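Local coordinates for protein endoglucanase (Clostridium thermocellum, PDB 2YIK) that probably hydrolyses the beta-1,4-glucosidic bonds of cellulose, as a cellulase catalytic domain of glycoside hydrolase family 9, at residues E140-F145 with Y230-D235; I157-N162 with P238-K243; Y406-G411 with L512-G517. All blocks are in the same frame, centred on the assembly; numbering follows the deposited sequence.

Contact 1: E140-F145 with Y230-D235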
loop_
_atom_site.group_PDB
_atom_site.type_symbol
_atom_site.label_atom_id
_atom_site.label_comp_id
_atom_site.label_asym_id
_atom_site.label_seq_id
_atom_site.Cartn_x
_atom_site.Cartn_y
_atom_site.Cartn_z
ATOM N N GLU A 140 -3.698 12.571 -4.700
ATOM C CA GLU A 140 -3.848 12.986 -6.092
ATOM C C GLU A 140 -5.280 13.289 -6.500
ATOM O O GLU A 140 -5.538 14.298 -7.156
ATOM C CB GLU A 140 -3.320 11.906 -7.048
ATOM C CG GLU A 140 -1.843 11.613 -6.950
ATOM C CD GLU A 140 -0.975 12.642 -7.651
ATOM O OE1 GLU A 140 -1.506 13.616 -8.217
ATOM O OE2 GLU A 140 0.255 12.475 -7.641
ATOM N N PHE A 141 -6.207 12.420 -6.115
ATOM C CA PHE A 141 -7.598 12.584 -6.517
ATOM C C PHE A 141 -8.608 12.878 -5.402
ATOM O O PHE A 141 -9.748 12.406 -5.454
ATOM C CB PHE A 141 -8.025 11.338 -7.313
ATOM C CG PHE A 141 -7.050 10.952 -8.411
ATOM C CD1 PHE A 141 -6.755 11.838 -9.446
ATOM C CD2 PHE A 141 -6.404 9.715 -8.389
ATOM C CE1 PHE A 141 -5.827 11.499 -10.443
ATOM C CE2 PHE A 141 -5.474 9.367 -9.379
ATOM C CZ PHE A 141 -5.187 10.262 -10.407
ATOM N N LYS A 142 -8.206 13.679 -4.416
ATOM C CA LYS A 142 -9.096 14.021 -3.302
ATOM C C LYS A 142 -10.438 14.590 -3.797
ATOM O O LYS A 142 -11.485 14.299 -3.224
ATOM C CB LYS A 142 -8.419 15.034 -2.356
ATOM C CG LYS A 142 -8.989 15.018 -0.916
ATOM C CD LYS A 142 -8.499 16.172 -0.014
ATOM C CE LYS A 142 -7.000 16.119 0.368
ATOM N NZ LYS A 142 -6.283 14.798 0.171
ATOM N N ASP A 143 -10.408 15.392 -4.859
ATOM C CA ASP A 143 -11.639 15.980 -5.397
ATOM C C ASP A 143 -12.690 14.929 -5.716
ATOM O O ASP A 143 -13.869 15.120 -5.434
ATOM C CB ASP A 143 -11.359 16.781 -6.668
ATOM C CG ASP A 143 -10.601 18.053 -6.397
ATOM O OD1 ASP A 143 -10.688 18.557 -5.261
ATOM O OD2 ASP A 143 -9.931 18.557 -7.322
ATOM N N GLN A 144 -12.253 13.823 -6.311
ATOM C CA GLN A 144 -13.151 12.741 -6.681
ATOM C C GLN A 144 -13.683 11.963 -5.488
ATOM O O GLN A 144 -14.829 11.521 -5.507
ATOM C CB GLN A 144 -12.466 11.793 -7.666
ATOM C CG GLN A 144 -12.343 12.348 -9.083
ATOM C CD GLN A 144 -11.465 13.593 -9.172
ATOM O OE1 GLN A 144 -10.296 13.575 -8.785
ATOM N NE2 GLN A 144 -12.029 14.681 -9.697
ATOM N N PHE A 145 -12.862 11.779 -4.459
ATOM C CA PHE A 145 -13.323 11.081 -3.260
ATOM C C PHE A 145 -14.429 11.945 -2.634
ATOM O O PHE A 145 -15.457 11.443 -2.178
ATOM C CB PHE A 145 -12.180 10.921 -2.248
ATOM C CG PHE A 145 -11.225 9.796 -2.560
ATOM C CD1 PHE A 145 -10.185 9.984 -3.460
ATOM C CD2 PHE A 145 -11.341 8.562 -1.921
ATOM C CE1 PHE A 145 -9.269 8.959 -3.723
ATOM C CE2 PHE A 145 -10.426 7.531 -2.179
ATOM C CZ PHE A 145 -9.392 7.735 -3.080
ATOM N N TYR A 230 0.659 13.251 6.391
ATOM C CA TYR A 230 0.770 14.666 6.691
ATOM C C TYR A 230 0.163 15.443 5.526
ATOM O O TYR A 230 -0.672 16.329 5.726
ATOM C CB TYR A 230 2.233 15.078 6.871
ATOM C CG TYR A 230 2.450 16.566 6.713
ATOM C CD1 TYR A 230 2.203 17.452 7.763
ATOM C CD2 TYR A 230 2.845 17.097 5.486
ATOM C CE1 TYR A 230 2.349 18.839 7.590
ATOM C CE2 TYR A 230 2.988 18.471 5.302
ATOM C CZ TYR A 230 2.742 19.332 6.354
ATOM O OH TYR A 230 2.912 20.682 6.157
ATOM N N MET A 231 0.582 15.105 4.307
ATOM C CA MET A 231 0.086 15.785 3.114
ATOM C C MET A 231 -1.435 15.730 3.008
ATOM O O MET A 231 -2.068 16.689 2.573
ATOM C CB MET A 231 0.694 15.178 1.840
ATOM C CG MET A 231 2.185 15.422 1.633
ATOM S SD MET A 231 2.687 17.158 1.645
ATOM C CE MET A 231 2.016 17.761 0.107
ATOM N N ASN A 232 -2.016 14.605 3.414
ATOM C CA ASN A 232 -3.462 14.413 3.351
ATOM C C ASN A 232 -4.247 15.103 4.468
ATOM O O ASN A 232 -5.420 15.428 4.287
ATOM C CB ASN A 232 -3.785 12.908 3.358
ATOM C CG ASN A 232 -3.519 12.239 2.013
ATOM O OD1 ASN A 232 -3.212 11.051 1.952
ATOM N ND2 ASN A 232 -3.656 12.996 0.931
ATOM N N PHE A 233 -3.608 15.343 5.610
ATOM C CA PHE A 233 -4.300 15.962 6.739
ATOM C C PHE A 233 -3.843 17.351 7.181
ATOM O O PHE A 233 -4.453 17.939 8.075
ATOM C CB PHE A 233 -4.233 15.033 7.949
ATOM C CG PHE A 233 -5.075 13.802 7.814
ATOM C CD1 PHE A 233 -6.449 13.853 8.034
ATOM C CD2 PHE A 233 -4.500 12.592 7.435
ATOM C CE1 PHE A 233 -7.246 12.710 7.877
ATOM C CE2 PHE A 233 -5.281 11.445 7.275
ATOM C CZ PHE A 233 -6.656 11.502 7.496
ATOM N N LYS A 234 -2.797 17.886 6.562
ATOM C CA LYS A 234 -2.276 19.190 6.971
ATOM C C LYS A 234 -3.243 20.367 7.004
ATOM O O LYS A 234 -3.015 21.328 7.741
ATOM C CB LYS A 234 -1.066 19.576 6.119
ATOM C CG LYS A 234 -1.344 19.738 4.634
ATOM C CD LYS A 234 -0.043 20.023 3.913
ATOM C CE LYS A 234 -0.161 19.815 2.416
ATOM N NZ LYS A 234 -0.450 21.078 1.693
ATOM N N ASP A 235 -4.305 20.313 6.210
ATOM C CA ASP A 235 -5.261 21.415 6.176
ATOM C C ASP A 235 -6.470 21.082 7.021
ATOM O O ASP A 235 -7.048 21.942 7.689
ATOM C CB ASP A 235 -5.708 21.682 4.735
ATOM C CG ASP A 235 -4.552 22.069 3.831
ATOM O OD1 ASP A 235 -3.875 23.076 4.134
ATOM O OD2 ASP A 235 -4.315 21.369 2.822
#

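Contact 2: I157-N162 with P238-K243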
loop_
_atom_site.group_PDB
_atom_site.type_symbol
_atom_site.label_atom_id
_atom_site.label_comp_id
_atom_site.label_asym_id
_atom_site.label_seq_id
_atom_site.Cartn_x
_atom_site.Cartn_y
_atom_site.Cartn_z
ATOM N N ILE A 157 -9.619 4.695 6.873
ATOM C CA ILE A 157 -8.681 3.629 6.536
ATOM C C ILE A 157 -7.241 4.124 6.694
ATOM O O ILE A 157 -6.419 3.433 7.281
ATOM C CB ILE A 157 -8.879 3.113 5.077
ATOM C CG1 ILE A 157 -10.105 2.205 4.988
ATOM C CG2 ILE A 157 -7.670 2.305 4.642
ATOM C CD1 ILE A 157 -11.351 2.812 5.579
ATOM N N LEU A 158 -6.947 5.320 6.185
ATOM C CA LEU A 158 -5.595 5.867 6.285
ATOM C C LEU A 158 -5.168 6.146 7.726
ATOM O O LEU A 158 -3.995 6.000 8.066
ATOM C CB LEU A 158 -5.469 7.122 5.423
ATOM C CG LEU A 158 -5.549 6.818 3.919
ATOM C CD1 LEU A 158 -5.782 8.084 3.134
ATOM C CD2 LEU A 158 -4.263 6.123 3.468
ATOM N N ARG A 159 -6.117 6.542 8.573
ATOM C CA ARG A 159 -5.811 6.787 9.978
ATOM C C ARG A 159 -5.521 5.455 10.658
ATOM O O ARG A 159 -4.621 5.359 11.494
ATOM C CB ARG A 159 -6.982 7.468 10.694
ATOM C CG ARG A 159 -7.068 8.972 10.489
ATOM C CD ARG A 159 -8.349 9.522 11.113
ATOM N NE ARG A 159 -8.486 10.972 10.960
ATOM C CZ ARG A 159 -7.900 11.873 11.745
ATOM N NH1 ARG A 159 -7.126 11.485 12.755
ATOM N NH2 ARG A 159 -8.099 13.165 11.527
ATOM N N TYR A 160 -6.277 4.423 10.295
ATOM C CA TYR A 160 -6.070 3.117 10.896
ATOM C C TYR A 160 -4.696 2.552 10.533
ATOM O O TYR A 160 -4.056 1.906 11.366
ATOM C CB TYR A 160 -7.174 2.141 10.475
ATOM C CG TYR A 160 -7.488 1.097 11.535
ATOM C CD1 TYR A 160 -8.149 1.453 12.714
ATOM C CD2 TYR A 160 -7.115 -0.237 11.364
ATOM C CE1 TYR A 160 -8.432 0.509 13.698
ATOM C CE2 TYR A 160 -7.396 -1.192 12.339
ATOM C CZ TYR A 160 -8.052 -0.812 13.507
ATOM O OH TYR A 160 -8.319 -1.743 14.486
ATOM N N PHE A 161 -4.243 2.787 9.299
ATOM C CA PHE A 161 -2.920 2.314 8.858
ATOM C C PHE A 161 -1.823 3.050 9.623
ATOM O O PHE A 161 -0.987 2.448 10.286
ATOM C CB PHE A 161 -2.665 2.608 7.371
ATOM C CG PHE A 161 -3.033 1.490 6.434
ATOM C CD1 PHE A 161 -2.334 0.282 6.440
ATOM C CD2 PHE A 161 -4.041 1.673 5.498
ATOM C CE1 PHE A 161 -2.641 -0.722 5.516
ATOM C CE2 PHE A 161 -4.353 0.685 4.576
ATOM C CZ PHE A 161 -3.653 -0.519 4.582
ATOM N N ASN A 162 -1.838 4.372 9.501
ATOM C CA ASN A 162 -0.827 5.207 10.119
ATOM C C ASN A 162 -0.815 5.280 11.650
ATOM O O ASN A 162 0.244 5.493 12.241
ATOM C CB ASN A 162 -0.886 6.606 9.501
ATOM C CG ASN A 162 -0.530 6.594 8.017
ATOM O OD1 ASN A 162 -1.404 6.681 7.144
ATOM N ND2 ASN A 162 0.761 6.471 7.726
ATOM N N PRO A 238 -4.466 19.785 11.275
ATOM C CA PRO A 238 -3.072 20.221 11.438
ATOM C C PRO A 238 -2.259 19.526 12.536
ATOM O O PRO A 238 -1.088 19.195 12.333
ATOM C CB PRO A 238 -3.206 21.722 11.697
ATOM C CG PRO A 238 -4.499 22.076 11.029
ATOM C CD PRO A 238 -5.381 20.928 11.421
ATOM N N GLN A 239 -2.873 19.314 13.694
ATOM C CA GLN A 239 -2.180 18.673 14.808
ATOM C C GLN A 239 -1.851 17.217 14.504
ATOM O O GLN A 239 -0.756 16.747 14.806
ATOM C CB GLN A 239 -3.028 18.750 16.074
ATOM C CG GLN A 239 -2.295 18.301 17.331
ATOM C CD GLN A 239 -3.078 18.620 18.592
ATOM O OE1 GLN A 239 -3.634 17.729 19.244
ATOM N NE2 GLN A 239 -3.136 19.904 18.939
ATOM N N TYR A 240 -2.809 16.510 13.915
ATOM C CA TYR A 240 -2.617 15.110 13.554
ATOM C C TYR A 240 -1.589 15.019 12.437
ATOM O O TYR A 240 -0.750 14.117 12.418
ATOM C CB TYR A 240 -3.933 14.493 13.078
ATOM C CG TYR A 240 -3.812 13.048 12.641
ATOM C CD1 TYR A 240 -3.441 12.054 13.547
ATOM C CD2 TYR A 240 -4.089 12.670 11.331
ATOM C CE1 TYR A 240 -3.353 10.714 13.158
ATOM C CE2 TYR A 240 -4.004 11.331 10.928
ATOM C CZ TYR A 240 -3.637 10.361 11.848
ATOM O OH TYR A 240 -3.555 9.040 11.477
ATOM N N ALA A 241 -1.665 15.957 11.500
ATOM C CA ALA A 241 -0.738 15.990 10.380
ATOM C C ALA A 241 0.677 16.221 10.885
ATOM O O ALA A 241 1.632 15.596 10.409
ATOM C CB ALA A 241 -1.133 17.097 9.406
ATOM N N ALA A 242 0.806 17.123 11.856
ATOM C CA ALA A 242 2.108 17.443 12.436
ATOM C C ALA A 242 2.686 16.215 13.108
ATOM O O ALA A 242 3.887 15.959 13.018
ATOM C CB ALA A 242 1.978 18.578 13.457
ATOM N N LYS A 243 1.838 15.459 13.796
ATOM C CA LYS A 243 2.310 14.256 14.469
ATOM C C LYS A 243 2.825 13.240 13.448
ATOM O O LYS A 243 3.890 12.644 13.640
ATOM C CB LYS A 243 1.197 13.637 15.310
ATOM C CG LYS A 243 1.624 12.369 16.012
ATOM C CD LYS A 243 0.714 12.089 17.193
ATOM C CE LYS A 243 0.706 10.617 17.562
ATOM N NZ LYS A 243 -0.712 10.118 17.561
#

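Contact 3: Y406-G411 with L512-G517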
loop_
_atom_site.group_PDB
_atom_site.type_symbol
_atom_site.label_atom_id
_atom_site.label_comp_id
_atom_site.label_asym_id
_atom_site.label_seq_id
_atom_site.Cartn_x
_atom_site.Cartn_y
_atom_site.Cartn_z
ATOM N N TYR A 406 -0.245 10.718 -14.492
ATOM C CA TYR A 406 0.507 11.400 -15.544
ATOM C C TYR A 406 -0.401 12.376 -16.290
ATOM O O TYR A 406 -0.024 13.529 -16.528
ATOM C CB TYR A 406 1.084 10.394 -16.546
ATOM C CG TYR A 406 1.935 11.030 -17.626
ATOM C CD1 TYR A 406 1.355 11.566 -18.776
ATOM C CD2 TYR A 406 3.319 11.107 -17.493
ATOM C CE1 TYR A 406 2.132 12.162 -19.763
ATOM C CE2 TYR A 406 4.107 11.695 -18.474
ATOM C CZ TYR A 406 3.509 12.220 -19.608
ATOM O OH TYR A 406 4.284 12.780 -20.599
ATOM N N ASP A 407 -1.595 11.919 -16.658
ATOM C CA ASP A 407 -2.521 12.782 -17.380
ATOM C C ASP A 407 -2.981 13.952 -16.526
ATOM O O ASP A 407 -3.157 15.063 -17.036
ATOM C CB ASP A 407 -3.732 11.988 -17.890
ATOM C CG ASP A 407 -3.409 11.170 -19.142
ATOM O OD1 ASP A 407 -2.260 11.259 -19.625
ATOM O OD2 ASP A 407 -4.297 10.445 -19.643
ATOM N N LYS A 408 -3.170 13.711 -15.231
ATOM C CA LYS A 408 -3.597 14.785 -14.352
ATOM C C LYS A 408 -2.565 15.905 -14.390
ATOM O O LYS A 408 -2.914 17.085 -14.473
ATOM C CB LYS A 408 -3.747 14.306 -12.909
ATOM C CG LYS A 408 -4.022 15.455 -11.943
ATOM C CD LYS A 408 -3.919 15.034 -10.485
ATOM C CE LYS A 408 -3.889 16.265 -9.571
ATOM N NZ LYS A 408 -3.613 15.917 -8.147
ATOM N N HIS A 409 -1.292 15.527 -14.362
ATOM C CA HIS A 409 -0.222 16.504 -14.353
ATOM C C HIS A 409 0.241 17.015 -15.707
ATOM O O HIS A 409 1.241 17.731 -15.802
ATOM C CB HIS A 409 0.937 15.944 -13.541
ATOM C CG HIS A 409 0.597 15.755 -12.100
ATOM N ND1 HIS A 409 0.514 16.812 -11.214
ATOM C CD2 HIS A 409 0.226 14.657 -11.401
ATOM C CE1 HIS A 409 0.105 16.371 -10.043
ATOM N NE2 HIS A 409 -0.078 15.063 -10.127
ATOM N N HIS A 410 -0.498 16.658 -16.749
ATOM C CA HIS A 410 -0.189 17.116 -18.093
ATOM C C HIS A 410 -1.454 17.663 -18.745
ATOM O O HIS A 410 -1.941 17.122 -19.735
ATOM C CB HIS A 410 0.409 15.984 -18.944
ATOM C CG HIS A 410 1.804 15.613 -18.549
ATOM N ND1 HIS A 410 2.085 14.830 -17.446
ATOM C CD2 HIS A 410 3.006 15.986 -19.049
ATOM C CE1 HIS A 410 3.390 14.743 -17.285
ATOM N NE2 HIS A 410 3.976 15.441 -18.248
ATOM N N GLY A 411 -1.982 18.740 -18.172
ATOM C CA GLY A 411 -3.181 19.363 -18.705
ATOM C C GLY A 411 -4.437 18.912 -17.983
ATOM O O GLY A 411 -5.529 19.426 -18.236
ATOM N N LEU A 512 -10.182 7.450 -12.721
ATOM C CA LEU A 512 -11.066 7.204 -13.860
ATOM C C LEU A 512 -12.335 8.030 -13.719
ATOM O O LEU A 512 -12.882 8.524 -14.706
ATOM C CB LEU A 512 -11.419 5.713 -13.954
ATOM C CG LEU A 512 -10.280 4.849 -14.498
ATOM C CD1 LEU A 512 -10.546 3.385 -14.198
ATOM C CD2 LEU A 512 -10.127 5.092 -15.992
ATOM N N TYR A 513 -12.809 8.179 -12.487
ATOM C CA TYR A 513 -14.009 8.965 -12.259
ATOM C C TYR A 513 -13.698 10.421 -12.583
ATOM O O TYR A 513 -14.539 11.160 -13.100
ATOM C CB TYR A 513 -14.463 8.857 -10.806
ATOM C CG TYR A 513 -15.760 9.588 -10.572
ATOM C CD1 TYR A 513 -16.966 9.078 -11.059
ATOM C CD2 TYR A 513 -15.777 10.821 -9.923
ATOM C CE1 TYR A 513 -18.165 9.785 -10.904
ATOM C CE2 TYR A 513 -16.961 11.535 -9.767
ATOM C CZ TYR A 513 -18.149 11.012 -10.259
ATOM O OH TYR A 513 -19.317 11.723 -10.098
ATOM N N ARG A 514 -12.471 10.827 -12.282
ATOM C CA ARG A 514 -12.041 12.188 -12.542
ATOM C C ARG A 514 -12.187 12.585 -14.007
ATOM O O ARG A 514 -12.691 13.663 -14.316
ATOM C CB ARG A 514 -10.582 12.359 -12.125
ATOM C CG ARG A 514 -10.031 13.766 -12.326
ATOM C CD ARG A 514 -8.584 13.863 -11.860
ATOM N NE ARG A 514 -8.098 15.237 -11.825
ATOM C CZ ARG A 514 -7.976 15.969 -10.719
ATOM N NH1 ARG A 514 -8.299 15.462 -9.543
ATOM N NH2 ARG A 514 -7.540 17.218 -10.795
ATOM N N PHE A 515 -11.748 11.712 -14.909
ATOM C CA PHE A 515 -11.797 12.014 -16.337
ATOM C C PHE A 515 -13.000 11.455 -17.091
ATOM O O PHE A 515 -13.363 11.985 -18.134
ATOM C CB PHE A 515 -10.530 11.495 -17.039
ATOM C CG PHE A 515 -9.243 12.050 -16.488
ATOM C CD1 PHE A 515 -9.021 13.422 -16.439
ATOM C CD2 PHE A 515 -8.235 11.194 -16.048
ATOM C CE1 PHE A 515 -7.817 13.935 -15.964
ATOM C CE2 PHE A 515 -7.025 11.697 -15.570
ATOM C CZ PHE A 515 -6.817 13.073 -15.529
ATOM N N PHE A 516 -13.616 10.397 -16.569
ATOM C CA PHE A 516 -14.734 9.755 -17.256
ATOM C C PHE A 516 -16.068 9.651 -16.515
ATOM O O PHE A 516 -17.015 9.072 -17.044
ATOM C CB PHE A 516 -14.315 8.343 -17.692
ATOM C CG PHE A 516 -13.034 8.302 -18.486
ATOM C CD1 PHE A 516 -12.958 8.912 -19.735
ATOM C CD2 PHE A 516 -11.902 7.679 -17.972
ATOM C CE1 PHE A 516 -11.774 8.906 -20.467
ATOM C CE2 PHE A 516 -10.711 7.664 -18.692
ATOM C CZ PHE A 516 -10.643 8.280 -19.943
ATOM N N GLY A 517 -16.168 10.203 -15.309
ATOM C CA GLY A 517 -17.425 10.105 -14.585
ATOM C C GLY A 517 -18.573 10.918 -15.173
ATOM O O GLY A 517 -18.343 12.047 -15.617
#

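Contact 1: E140-F145 with Y230-D235
K142 reaches out to N232, and this single pair of side chains makes the contact. Their polar ends meet while the backbones stay well apart, with K142 CA and N232 CA 8.7 Å from each other. As modelled, K142 NZ lies 3.3 Å from N232 ND2, but the amide is probably built the wrong way round, so the identity of the atom facing the ammonium is doubtful. The shape of the lysine explains how it gets there. CG leaves anti to the backbone N (chi1 -156°), the chain bends at chi3 and chi4, and NZ ends beside the asparagine amide. N232 is buried, whereas K142 keeps some exposure. The ammonium also takes part in a cation-pi interaction with the ring of Y138, so it has an aromatic as well as a polar neighbour.

Backbone bonding shapes each side locally. F141 breaks the helical angles after helix 124-140 and occupies the N-cap position of helix 142-147, its carbonyl oxygen receiving weak bonds from Q144 N and F145 N. In the other segment, K234 N bonds to Y230 O at 2.8 Å near the end of helix 216-233.

The nonpolar side chains pack within their own segment or on other helices. E140 CB sits 3.9 Å above the centre of the F141 ring, and K234 CB covers the rim of the Y230 ring. F141 and F145 pack on helix 499-516, F233 and F145 on helix 151-167, and M231 on helix 279-293. Among these, the lysine-asparagine pair joins the start of the short helix 142-147 to the last turn of helix 216-233, within the helical domain of the family 9 (alpha/alpha)6 fold.

Contact 2: I157-N162 with P238-K243
The guanidinium of R159 rests flat against one face of the Y240 ring in a stacked cation-pi pair, and everything tight in this contact is built around that ring. The two planes are 24° apart, and R159 CZ stands 4.2 Å from the Y240 ring centroid, 23° off the normal. NH1 is the branch that does most of the touching: it sits 3.4 Å above the plane and over the ring centre, so all six carbons lie at similar distances from it. The arginine comes in obliquely across the tyrosine, its chain extended from CG to NE. Y240 leaves its helix with CG anti to the backbone N (chi1 178°), which sends the ring across the gap until the hydroxyl meets the other backbone. There Y240 OH is 3.5 Å from R159 CA and 3.6 Å from R159 CG, with N162 CB a little farther off at 4.1 Å.

Beyond this ring the contact thins out toward the exposed side of helix 238-257. Even R159 and Y240 keep partial exposure, while N162 is buried against helix 216-233. The pair bridges helices 151-167 and 238-257 beside helix 216-233 of the (alpha/alpha)6 domain, whose F233 meets Y240 edge-to-face and also touches R159.

Both polar ends have firm partners just beyond the segments. Y240 OH is hydrogen-bonded to D163 OD1, and R159 NH2 forms a salt bridge with D237 OD2, whose companion oxygen OD1 accepts the N-H of Y240. D237 therefore holds the guanidinium and the start of the tyrosine's helix together. With its face on the ring and NH2 on the carboxylate, the guanidinium should have little freedom to rotate; its charge is probably stabilised by both the ring and D237, and the carboxylate of D163 would be expected to disfavour ionisation of the phenol.

Contact 3: Y406-G411 with L512-G517
The ring of F515 points its CZ edge at the backbone of K408, with K408 N 3.7 Å from F515 CZ and K408 CA lying in the ring plane. D407 CB comes in obliquely at 4.0 Å from the same CZ, and one face of the ring is covered near its rim by CG of the adjacent R514. The guanidinium of R514 carries the aliphatic chain of K408 over one face: K408 CD is 4.1 Å above the plane and over its centre. Within 406-411, the H410 ring lies over Y406, with H410 CE1 3.3 Å above the rim of the Y406 ring and Y406 CZ over the centre of the imidazole. H410 ND1 donates to Y406 O at 2.6 Å in a fairly straight bond (155°).

K408 extends fully beyond CG, crossing R514 with methylenes while its charge is carried past. K408 NZ remains 4.9 Å from R514 NH1 and forms a salt bridge with E140. On R514, D412 forms a salt bridge at NE, while Q144 OE1 accepts a hydrogen bond from NH1.

This is where helix 392-408 and helix 499-516 both end, side by side, in the helical barrel of family 9. D407 ties its carboxylate to S415 and to the backbone N of A418, and F516 packs on helix 416-428, so the start of that helix adjoins both helix ends; helix 363-373 lies against Y406, and helix 40-47 against Y513.

Contact 3 joins two helix C-termini, contact 1 a helix start to a last turn, contact 2 mid-helix to a helix start. All are partly buried, contact 3 farthest out, with about 21 Å between its centre and the chain's against 16 and 15 Å for contacts 1 and 2. Contacts 1 and 2 link successive helices, 142-147 and 151-167 with 216-233 and 238-257, and touch through F233 and Y240. Contact 1 meets contact 3 where E140 bonds K408 and H409, Q144 bonds R514 and F141 packs on R514; contact 2 stays about 14 Å from contact 3 at the nearest atoms. A cation sits over a ring in contact 2, approaches an amide in contact 1 and offers methylenes in contact 3.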